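Local coordinates for protein mitochondrial association factor 1 (PDB 6BXS) that belongs to a Toxoplasma macro-domain family whose locus is required for direct manipulation of host mitochondria, though its own role, including any binding of ADP-ribose, is not settled, at residues G54-G58 with M167-V171. Sequence-based numbering, arbitrary orientation.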
loop_
_atom_site.group_PDB
_atom_site.type_symbol
_atom_site.label_atom_id
_atom_site.label_comp_id
_atom_site.label_asym_id
_atom_site.label_seq_id
_atom_site.Cartn_x
_atom_site.Cartn_y
_atom_site.Cartn_z
ATOM N N GLY A 54 12.175 -6.005 -5.670
ATOM C CA GLY A 54 13.269 -5.157 -6.114
ATOM C C GLY A 54 13.018 -3.676 -5.873
ATOM O O GLY A 54 13.892 -2.849 -6.129
ATOM N N LEU A 55 11.815 -3.348 -5.403
ATOM C CA LEU A 55 11.473 -1.996 -4.949
ATOM C C LEU A 55 11.388 -0.941 -6.059
ATOM O O LEU A 55 11.589 0.244 -5.793
ATOM C CB LEU A 55 12.483 -1.518 -3.898
ATOM C CG LEU A 55 12.787 -2.451 -2.724
ATOM C CD1 LEU A 55 13.759 -1.774 -1.765
ATOM C CD2 LEU A 55 11.513 -2.857 -2.004
ATOM N N PHE A 56 11.071 -1.351 -7.285
ATOM C CA PHE A 56 10.901 -0.396 -8.382
ATOM C C PHE A 56 9.423 -0.129 -8.663
ATOM O O PHE A 56 8.574 -0.986 -8.429
ATOM C CB PHE A 56 11.576 -0.905 -9.658
ATOM C CG PHE A 56 10.841 -2.034 -10.314
ATOM C CD1 PHE A 56 9.837 -1.786 -11.235
ATOM C CD2 PHE A 56 11.151 -3.344 -10.007
ATOM C CE1 PHE A 56 9.153 -2.824 -11.831
ATOM C CE2 PHE A 56 10.466 -4.384 -10.602
ATOM C CZ PHE A 56 9.470 -4.124 -11.516
ATOM N N ILE A 57 9.132 1.062 -9.179
ATOM C CA ILE A 57 7.803 1.391 -9.674
ATOM C C ILE A 57 7.780 1.229 -11.190
ATOM O O ILE A 57 8.448 1.965 -11.916
ATOM C CB ILE A 57 7.389 2.823 -9.285
ATOM C CG1 ILE A 57 7.220 2.918 -7.766
ATOM C CG2 ILE A 57 6.084 3.213 -9.980
ATOM C CD1 ILE A 57 7.067 4.330 -7.244
ATOM N N GLY A 58 7.003 0.258 -11.657
ATOM C CA GLY A 58 6.958 -0.084 -13.067
ATOM C C GLY A 58 6.458 -1.501 -13.245
ATOM O O GLY A 58 5.789 -2.045 -12.365
ATOM N N MET A 167 1.096 8.633 -2.176
ATOM C CA MET A 167 1.016 7.216 -2.496
ATOM C C MET A 167 1.820 6.425 -1.481
ATOM O O MET A 167 2.707 6.966 -0.821
ATOM C CB MET A 167 1.532 6.933 -3.911
ATOM C CG MET A 167 3.013 7.234 -4.122
ATOM S SD MET A 167 3.657 6.570 -5.675
ATOM C CE MET A 167 3.729 4.815 -5.316
ATOM N N LEU A 168 1.490 5.146 -1.352
ATOM C CA LEU A 168 2.296 4.222 -0.576
ATOM C C LEU A 168 2.761 3.079 -1.470
ATOM O O LEU A 168 2.197 2.835 -2.536
ATOM C CB LEU A 168 1.518 3.683 0.625
ATOM C CG LEU A 168 1.373 4.631 1.821
ATOM C CD1 LEU A 168 -0.063 5.092 1.955
ATOM C CD2 LEU A 168 1.848 3.972 3.108
ATOM N N TYR A 169 3.800 2.393 -1.011
ATOM C CA TYR A 169 4.416 1.289 -1.735
ATOM C C TYR A 169 4.819 0.263 -0.688
ATOM O O TYR A 169 5.510 0.598 0.275
ATOM C CB TYR A 169 5.620 1.780 -2.551
ATOM C CG TYR A 169 6.325 0.737 -3.406
ATOM C CD1 TYR A 169 7.107 -0.258 -2.829
ATOM C CD2 TYR A 169 6.244 0.779 -4.793
ATOM C CE1 TYR A 169 7.766 -1.194 -3.609
ATOM C CE2 TYR A 169 6.902 -0.154 -5.582
ATOM C CZ TYR A 169 7.661 -1.137 -4.984
ATOM O OH TYR A 169 8.317 -2.068 -5.760
ATOM N N THR A 170 4.363 -0.973 -0.857
ATOM C CA THR A 170 4.634 -2.020 0.122
ATOM C C THR A 170 4.918 -3.352 -0.564
ATOM O O THR A 170 4.472 -3.597 -1.687
ATOM C CB THR A 170 3.456 -2.187 1.120
ATOM O OG1 THR A 170 3.896 -2.934 2.259
ATOM C CG2 THR A 170 2.261 -2.886 0.473
ATOM N N VAL A 171 5.667 -4.205 0.129
ATOM C CA VAL A 171 6.108 -5.485 -0.414
ATOM C C VAL A 171 5.484 -6.635 0.365
ATOM O O VAL A 171 5.786 -6.838 1.542
ATOM C CB VAL A 171 7.644 -5.611 -0.372
ATOM C CG1 VAL A 171 8.096 -6.959 -0.925
ATOM C CG2 VAL A 171 8.292 -4.477 -1.152
#
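The hydroxyl of Tyr169 is gripped twice: its OH donates to the carbonyl O of Phe56 at 2.9 Å and accepts the backbone N-H of Thr52, just upstream in the same loop. The donor stands above the Phe56 carbonyl plane, 47° out of it, while that O lies at the edge of the phenol ring. Asn63 ND2 also bonds to Phe56 O, so this carbonyl takes two donors. With CG of Tyr169 anti to the backbone N (chi1 -178°), the ring reaches straight from the strand to the loop, and its OH comes within 3.3 Å of Leu55 CA.

Ile57 packs obliquely along the CD2-CE2 side of the phenol, running past it in the opposite sense with CG1 3.8 Å from Tyr169 CE2. Its CD1 goes on to meet Met167 CE tip to tip at 3.9 Å; a bend at chi3 (-73°) turns that methyl toward the isoleucine. Beyond Tyr169 along the chain, the side chain of Val171 is crossed at about a right angle by that of Leu55, Leu55 CD2 against Val171 CG2 at 3.7 Å.

These contacts join the loop after strand 45-50 to strand 166-170, which runs parallel to strand 45-50 beside it in the macro-domain sheet. Helix 61-76 closes in through Phe66 on Met167 and Ala67 on Ile57, and helix 83-103 brings Leu86 against Ile57 and Gln94 against Tyr169.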